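Local atomic coordinates of SOXA (Paracoccus denitrificans, PDB entry 2C1D), a protein that forms, with SoxX, a heme enzyme that joins thiosulfate to a cysteine of the sulfur carrier SoxY, passing the electrons to cytochrome c. Residues Arg99-Thr104 and Glu111-Ala116; Arg64-Trp69 and Leu138-Leu143. One frame throughout, in Å; residues are numbered along the deposited sequence.

Both contacts belong to the cytochrome c domain that carries the first heme of SoxA, and their centres lie about 17 Å apart. Both are buried where they touch. Contact 1 is polar: a tyrosine of helix 110-122 is held by an arginine and an aspartate beside the heme propionates, and at its His103 end the 99-104 segment opens toward exposed residues and a zinc ion. Contact 2 is apolar, a crossing of helices 59-70 and 132-143 without polar pairing between its segments. Helices 110-122 and 132-143 follow each other in the chain and join the two contacts, Val114 packing on Leu138 and Ile141.

Contact 1 (Arg99-Thr104 and Glu111-Ala116); sequences RVDEHT and EDYVNA. With ZN (zinc ion), chain L; HEC (heme c), chain I.
Tyr113 reaches from helix 110-122 to the 99-104 segment, and its hydroxyl is the meeting point of every hydrogen bond between them. The chain of Arg99 is extended from CG to NE (chi3 179°), which carries the guanidinium out to that hydroxyl. Arg99 donates through NE to Tyr113 OH over 3.1 Å at 166°, a nearly straight bond lying in the guanidinium plane; NH2 adds a weak one. The guanidinium stands almost perpendicular to the phenol ring, 89° between planes, and meets the oxygen with its edge. Tyr113 OH in turn gives its proton to Asp101 OD2 at 2.7 Å, using the anti lone pair of an oxygen that lies in the ring plane. A tyrosine suits this place because one hydroxyl can both accept and donate while its ring stays buried.

Asp101 OD1 accepts from Thr104 N through its anti lone pair (an Asx motif) and from His103 N, which comes from above the carboxylate plane (an Asx turn), each at 3.0 Å; together these fix the carboxylate's rotation.

Heme c lies alongside both Tyr113 and Arg99. One face of the Tyr113 ring lies against the root of a propionate, with Tyr113 CG 3.4 Å from heme CAA, and Arg99 NH2 makes a weak bond to that propionate's O1A. The positive arginine probably helps to balance the charge of this propionate and of Asp101. Farther out, His103 NE2 binds a zinc ion at 2.0 Å, joined there by O1D of the second propionate and a water that donates to Glu102 OE2. The arrangement is a propionate-side wall of a c-type heme pocket; Tyr113 stands on helix 110-122, which also carries the axial ligand Cys117.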
loop_
_atom_site.group_PDB
_atom_site.type_symbol
_atom_site.label_atom_id
_atom_site.label_comp_id
_atom_site.label_asym_id
_atom_site.label_seq_id
_atom_site.Cartn_x
_atom_site.Cartn_y
_atom_site.Cartn_z
ATOM N N ARG A 99 -15.180 -0.742 -13.551
ATOM C CA ARG A 99 -15.718 -0.035 -14.712
ATOM C C ARG A 99 -17.035 0.697 -14.450
ATOM O O ARG A 99 -17.748 0.407 -13.504
ATOM C CB ARG A 99 -15.903 -1.008 -15.880
ATOM C CG ARG A 99 -17.123 -1.924 -15.717
ATOM C CD ARG A 99 -17.130 -3.129 -16.660
ATOM N NE ARG A 99 -18.288 -4.008 -16.494
ATOM C CZ ARG A 99 -18.534 -5.062 -17.255
ATOM N NH1 ARG A 99 -17.708 -5.359 -18.236
ATOM N NH2 ARG A 99 -19.592 -5.827 -17.025
ATOM N N VAL A 100 -17.352 1.631 -15.343
ATOM C CA VAL A 100 -18.673 2.254 -15.407
ATOM C C VAL A 100 -19.583 1.252 -16.119
ATOM O O VAL A 100 -19.340 0.875 -17.246
ATOM C CB VAL A 100 -18.639 3.591 -16.199
ATOM C CG1 VAL A 100 -20.066 4.200 -16.325
ATOM C CG2 VAL A 100 -17.724 4.575 -15.509
ATOM N N ASP A 101 -20.611 0.787 -15.420
ATOM C CA ASP A 101 -21.529 -0.173 -15.964
ATOM C C ASP A 101 -22.255 0.328 -17.181
ATOM O O ASP A 101 -22.689 1.482 -17.221
ATOM C CB ASP A 101 -22.567 -0.547 -14.906
ATOM C CG ASP A 101 -23.437 -1.675 -15.360
ATOM O OD1 ASP A 101 -24.626 -1.422 -15.740
ATOM O OD2 ASP A 101 -22.973 -2.832 -15.394
ATOM N N GLU A 102 -22.401 -0.543 -18.168
ATOM C CA GLU A 102 -22.939 -0.156 -19.461
ATOM C C GLU A 102 -24.424 0.207 -19.421
ATOM O O GLU A 102 -24.881 0.955 -20.257
ATOM C CB GLU A 102 -22.679 -1.258 -20.511
ATOM C CG GLU A 102 -23.414 -2.579 -20.263
ATOM C CD GLU A 102 -23.427 -3.506 -21.465
ATOM O OE1 GLU A 102 -23.902 -3.097 -22.541
ATOM O OE2 GLU A 102 -22.988 -4.674 -21.335
ATOM N N HIS A 103 -25.158 -0.340 -18.458
ATOM C CA HIS A 103 -26.594 -0.096 -18.314
ATOM C C HIS A 103 -26.947 0.982 -17.282
ATOM O O HIS A 103 -27.846 1.750 -17.531
ATOM C CB HIS A 103 -27.327 -1.360 -17.879
ATOM C CG HIS A 103 -27.023 -2.573 -18.693
ATOM N ND1 HIS A 103 -27.278 -2.650 -20.042
ATOM C CD2 HIS A 103 -26.561 -3.796 -18.321
ATOM C CE1 HIS A 103 -26.946 -3.856 -20.475
ATOM N NE2 HIS A 103 -26.525 -4.572 -19.445
ATOM N N THR A 104 -26.262 1.044 -16.136
ATOM C CA THR A 104 -26.635 2.008 -15.072
ATOM C C THR A 104 -25.835 3.300 -15.090
ATOM O O THR A 104 -26.222 4.285 -14.465
ATOM C CB THR A 104 -26.458 1.386 -13.693
ATOM O OG1 THR A 104 -25.073 1.023 -13.482
ATOM C CG2 THR A 104 -27.270 0.120 -13.568
ATOM N N GLU A 111 -17.177 -6.138 -5.938
ATOM C CA GLU A 111 -17.992 -6.259 -4.744
ATOM C C GLU A 111 -19.406 -5.692 -4.983
ATOM O O GLU A 111 -20.381 -6.225 -4.464
ATOM C CB GLU A 111 -17.333 -5.518 -3.568
ATOM C CG GLU A 111 -16.079 -6.163 -3.006
ATOM C CD GLU A 111 -14.792 -5.684 -3.651
ATOM O OE1 GLU A 111 -14.793 -5.346 -4.862
ATOM O OE2 GLU A 111 -13.759 -5.680 -2.954
ATOM N N ASP A 112 -19.514 -4.615 -5.759
ATOM C CA ASP A 112 -20.829 -4.057 -6.059
ATOM C C ASP A 112 -21.655 -4.988 -6.942
ATOM O O ASP A 112 -22.836 -5.089 -6.739
ATOM C CB ASP A 112 -20.740 -2.711 -6.749
ATOM C CG ASP A 112 -20.046 -1.670 -5.917
ATOM O OD1 ASP A 112 -20.337 -1.547 -4.695
ATOM O OD2 ASP A 112 -19.210 -0.907 -6.443
ATOM N N TYR A 113 -21.069 -5.631 -7.956
ATOM C CA TYR A 113 -21.871 -6.569 -8.759
ATOM C C TYR A 113 -22.325 -7.749 -7.916
ATOM O O TYR A 113 -23.477 -8.171 -7.993
ATOM C CB TYR A 113 -21.095 -7.094 -9.966
ATOM C CG TYR A 113 -20.966 -6.164 -11.152
ATOM C CD1 TYR A 113 -19.732 -5.967 -11.770
ATOM C CD2 TYR A 113 -22.075 -5.522 -11.685
ATOM C CE1 TYR A 113 -19.599 -5.134 -12.858
ATOM C CE2 TYR A 113 -21.968 -4.689 -12.790
ATOM C CZ TYR A 113 -20.724 -4.496 -13.372
ATOM O OH TYR A 113 -20.610 -3.686 -14.467
ATOM N N VAL A 114 -21.430 -8.289 -7.097
ATOM C CA VAL A 114 -21.780 -9.453 -6.300
ATOM C C VAL A 114 -22.939 -9.047 -5.379
ATOM O O VAL A 114 -23.950 -9.709 -5.350
ATOM C CB VAL A 114 -20.566 -10.003 -5.501
ATOM C CG1 VAL A 114 -20.985 -11.094 -4.574
ATOM C CG2 VAL A 114 -19.468 -10.517 -6.469
ATOM N N ASN A 115 -22.822 -7.925 -4.689
ATOM C CA ASN A 115 -23.899 -7.533 -3.769
ATOM C C ASN A 115 -25.225 -7.120 -4.442
ATOM O O ASN A 115 -26.310 -7.215 -3.817
ATOM C CB ASN A 115 -23.433 -6.456 -2.783
ATOM C CG ASN A 115 -22.935 -7.052 -1.482
ATOM O OD1 ASN A 115 -23.332 -8.170 -1.104
ATOM N ND2 ASN A 115 -22.042 -6.331 -0.801
ATOM N N ALA A 116 -25.171 -6.662 -5.679
ATOM C CA ALA A 116 -26.422 -6.378 -6.386
ATOM C C ALA A 116 -27.227 -7.684 -6.539
ATOM O O ALA A 116 -28.442 -7.715 -6.293
ATOM C CB ALA A 116 -26.180 -5.698 -7.735
HETATM ZN ZN ZN L . -25.727 -6.459 -19.529
HETATM FE FE HEC I . -25.766 -12.248 -10.925
HETATM C CHA HEC I . -25.000 -9.619 -13.108
HETATM C CHB HEC I . -22.564 -12.380 -9.970
HETATM C CHC HEC I . -26.665 -14.550 -8.614
HETATM C CHD HEC I . -28.815 -12.581 -12.478
HETATM N NA HEC I . -24.108 -11.205 -11.469
HETATM C C1A HEC I . -23.987 -10.182 -12.378
HETATM C C2A HEC I . -22.617 -9.761 -12.400
HETATM C C3A HEC I . -21.948 -10.525 -11.529
HETATM C C4A HEC I . -22.878 -11.434 -10.902
HETATM C CMA HEC I . -20.456 -10.452 -11.187
HETATM C CAA HEC I . -22.070 -8.628 -13.290
HETATM C CBA HEC I . -22.038 -9.148 -14.714
HETATM C CGA HEC I . -21.724 -8.086 -15.756
HETATM O O1A HEC I . -21.951 -6.875 -15.533
HETATM O O2A HEC I . -21.243 -8.524 -16.837
HETATM N NB HEC I . -24.773 -13.311 -9.552
HETATM C C1B HEC I . -23.444 -13.140 -9.243
HETATM C C2B HEC I . -23.181 -13.881 -8.017
HETATM C C3B HEC I . -24.313 -14.490 -7.645
HETATM C C4B HEC I . -25.343 -14.141 -8.613
HETATM C CMB HEC I . -21.798 -13.996 -7.344
HETATM C CAB HEC I . -24.511 -15.398 -6.387
HETATM C CBB HEC I . -24.129 -14.762 -5.236
HETATM N NC HEC I . -27.456 -13.382 -10.636
HETATM C C1C HEC I . -27.636 -14.211 -9.551
HETATM C C2C HEC I . -28.971 -14.768 -9.651
HETATM C C3C HEC I . -29.623 -14.133 -10.655
HETATM C C4C HEC I . -28.635 -13.315 -11.339
HETATM C CMC HEC I . -29.612 -15.620 -8.531
HETATM C CAC HEC I . -31.100 -14.337 -11.135
HETATM C CBC HEC I . -32.108 -14.240 -10.239
HETATM N ND HEC I . -26.735 -11.246 -12.546
HETATM C C1D HEC I . -28.034 -11.548 -12.947
HETATM C C2D HEC I . -28.462 -10.576 -13.934
HETATM C C3D HEC I . -27.286 -9.633 -14.117
HETATM C C4D HEC I . -26.254 -10.135 -13.224
HETATM C CMD HEC I . -29.814 -10.475 -14.666
HETATM C CAD HEC I . -27.199 -8.413 -15.048
HETATM C CBD HEC I . -26.709 -8.857 -16.393
HETATM C CGD HEC I . -26.463 -7.664 -17.314
HETATM O O1D HEC I . -26.588 -7.834 -18.563
HETATM O O2D HEC I . -26.129 -6.576 -16.794
HETATM O O HOH W 1 -23.602 -6.090 -19.171
#

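Contact 2 (Arg64-Trp69 and Leu138-Leu143); sequences RGLDKW and LSLISL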
loop_
_atom_site.group_PDB
_atom_site.type_symbol
_atom_site.label_atom_id
_atom_site.label_comp_id
_atom_site.label_asym_id
_atom_site.label_seq_id
_atom_site.Cartn_x
_atom_site.Cartn_y
_atom_site.Cartn_z
ATOM N N ARG A 64 -13.716 -22.991 -2.352
ATOM C CA ARG A 64 -14.787 -22.670 -1.454
ATOM C C ARG A 64 -15.745 -21.642 -2.087
ATOM O O ARG A 64 -16.960 -21.690 -1.859
ATOM C CB ARG A 64 -14.188 -22.101 -0.195
ATOM C CG ARG A 64 -15.119 -21.981 0.935
ATOM C CD ARG A 64 -14.801 -20.779 1.751
ATOM N NE ARG A 64 -14.132 -21.115 2.960
ATOM C CZ ARG A 64 -13.413 -20.295 3.711
ATOM N NH1 ARG A 64 -13.193 -19.011 3.414
ATOM N NH2 ARG A 64 -12.902 -20.804 4.804
ATOM N N GLY A 65 -15.184 -20.712 -2.863
ATOM C CA GLY A 65 -15.988 -19.793 -3.656
ATOM C C GLY A 65 -16.900 -20.563 -4.605
ATOM O O GLY A 65 -18.043 -20.196 -4.808
ATOM N N LEU A 66 -16.379 -21.637 -5.183
ATOM C CA LEU A 66 -17.134 -22.428 -6.144
ATOM C C LEU A 66 -18.280 -23.156 -5.438
ATOM O O LEU A 66 -19.372 -23.280 -5.995
ATOM C CB LEU A 66 -16.214 -23.401 -6.893
ATOM C CG LEU A 66 -16.865 -24.407 -7.859
ATOM C CD1 LEU A 66 -17.599 -23.693 -8.990
ATOM C CD2 LEU A 66 -15.814 -25.342 -8.426
ATOM N N ASP A 67 -18.049 -23.607 -4.202
ATOM C CA ASP A 67 -19.117 -24.190 -3.387
ATOM C C ASP A 67 -20.205 -23.176 -3.119
ATOM O O ASP A 67 -21.383 -23.485 -3.248
ATOM C CB ASP A 67 -18.574 -24.787 -2.077
ATOM C CG ASP A 67 -17.672 -25.997 -2.321
ATOM O OD1 ASP A 67 -17.752 -26.613 -3.405
ATOM O OD2 ASP A 67 -16.828 -26.399 -1.506
ATOM N N LYS A 68 -19.827 -21.952 -2.807
ATOM C CA LYS A 68 -20.805 -20.919 -2.515
ATOM C C LYS A 68 -21.556 -20.490 -3.789
ATOM O O LYS A 68 -22.733 -20.157 -3.727
ATOM C CB LYS A 68 -20.150 -19.722 -1.813
ATOM C CG LYS A 68 -19.582 -20.078 -0.420
ATOM C CD LYS A 68 -18.646 -19.028 0.187
ATOM C CE LYS A 68 -18.409 -19.329 1.688
ATOM N NZ LYS A 68 -17.517 -18.334 2.375
ATOM N N TRP A 69 -20.891 -20.538 -4.934
ATOM C CA TRP A 69 -21.519 -20.223 -6.232
ATOM C C TRP A 69 -22.635 -21.228 -6.542
ATOM O O TRP A 69 -23.685 -20.860 -7.070
ATOM C CB TRP A 69 -20.456 -20.241 -7.329
ATOM C CG TRP A 69 -20.940 -20.148 -8.752
ATOM C CD1 TRP A 69 -21.326 -21.192 -9.565
ATOM C CD2 TRP A 69 -20.994 -18.973 -9.560
ATOM N NE1 TRP A 69 -21.675 -20.725 -10.812
ATOM C CE2 TRP A 69 -21.479 -19.367 -10.845
ATOM C CE3 TRP A 69 -20.734 -17.613 -9.322
ATOM C CZ2 TRP A 69 -21.697 -18.458 -11.872
ATOM C CZ3 TRP A 69 -20.942 -16.699 -10.354
ATOM C CH2 TRP A 69 -21.404 -17.130 -11.623
ATOM N N LEU A 138 -15.000 -13.253 -5.031
ATOM C CA LEU A 138 -14.094 -12.465 -5.887
ATOM C C LEU A 138 -12.943 -13.308 -6.387
ATOM O O LEU A 138 -12.480 -13.121 -7.503
ATOM C CB LEU A 138 -13.494 -11.285 -5.147
ATOM C CG LEU A 138 -14.377 -10.159 -4.625
ATOM C CD1 LEU A 138 -13.629 -8.844 -4.578
ATOM C CD2 LEU A 138 -15.674 -10.013 -5.364
ATOM N N SER A 139 -12.472 -14.219 -5.550
ATOM C CA SER A 139 -11.383 -15.132 -5.924
ATOM C C SER A 139 -11.802 -15.991 -7.106
ATOM O O SER A 139 -11.098 -16.054 -8.123
ATOM C CB SER A 139 -10.985 -16.005 -4.714
ATOM O OG SER A 139 -10.371 -15.200 -3.702
ATOM N N LEU A 140 -12.970 -16.620 -6.978
ATOM C CA LEU A 140 -13.551 -17.433 -8.058
ATOM C C LEU A 140 -13.742 -16.642 -9.343
ATOM O O LEU A 140 -13.340 -17.085 -10.426
ATOM C CB LEU A 140 -14.898 -18.034 -7.627
ATOM C CG LEU A 140 -15.643 -18.890 -8.654
ATOM C CD1 LEU A 140 -14.862 -20.163 -8.989
ATOM C CD2 LEU A 140 -17.075 -19.207 -8.167
ATOM N N ILE A 141 -14.306 -15.443 -9.225
ATOM C CA ILE A 141 -14.551 -14.635 -10.425
ATOM C C ILE A 141 -13.242 -14.209 -11.058
ATOM O O ILE A 141 -13.082 -14.241 -12.290
ATOM C CB ILE A 141 -15.483 -13.418 -10.099
ATOM C CG1 ILE A 141 -16.887 -13.933 -9.790
ATOM C CG2 ILE A 141 -15.481 -12.413 -11.259
ATOM C CD1 ILE A 141 -17.779 -12.933 -9.063
ATOM N N SER A 142 -12.283 -13.824 -10.227
ATOM C CA SER A 142 -10.997 -13.316 -10.730
ATOM C C SER A 142 -10.296 -14.391 -11.538
ATOM O O SER A 142 -9.713 -14.111 -12.593
ATOM C CB SER A 142 -10.097 -12.802 -9.598
ATOM O OG SER A 142 -8.850 -12.329 -10.121
ATOM N N LEU A 143 -10.419 -15.640 -11.103
ATOM C CA LEU A 143 -9.821 -16.762 -11.838
ATOM C C LEU A 143 -10.340 -16.926 -13.272
ATOM O O LEU A 143 -9.663 -17.483 -14.119
ATOM C CB LEU A 143 -10.058 -18.080 -11.089
ATOM C CG LEU A 143 -9.235 -19.307 -11.557
ATOM C CD1 LEU A 143 -7.744 -19.082 -11.646
ATOM C CD2 LEU A 143 -9.460 -20.508 -10.660
#
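Leu140 is the centre of this contact: its two methyl groups pack against Gly65, Leu66 and Trp69 of helix 59-70. With CG anti to the backbone N (chi1 179°), the side chain extends toward the facing helix. Leu140 CD2 does most of the touching, 3.6 Å from Gly65 O and 3.8 Å from Leu66 CA, while Leu140 CD1 lies 4.1 Å from Leu66 CB. A branched, wholly apolar residue fits here, because each methyl finds a separate place against the helix.

Trp69, one turn beyond Gly65, meets the same methyl: Trp69 CB lies 3.6 Å from Leu140 CD2. The indole and the leucine side chain cross at about a right angle, and the methyl lies obliquely to the ring. The polar end of the indole is occupied elsewhere, NE1 donating to Gln85 O. This large side chain can therefore lie buried with its N-H satisfied, between Leu140 and the first heme, beside Cys80 and His84, which bind it.

Leu66 contributes its backbone and CB at the margin of the contact. Gly65 allows the close approach, the CA atoms of Gly65 and Leu140 being 5.6 Å apart; with no side chain at Gly65, Leu140 can lie directly against the backbone. The local axes come within 8.6 Å, with 99° between their directions. Outside the apolar patch, Asp136 on helix 132-143 makes salt bridges with both Arg64 and Lys68. As in other c-type cytochromes, the N-terminal and C-terminal helices of the cytochrome c domain (59-70 and 132-143) cross nearly at right angles and pack closely at a glycine, a hallmark of the fold that here forms part of the domain holding the first heme.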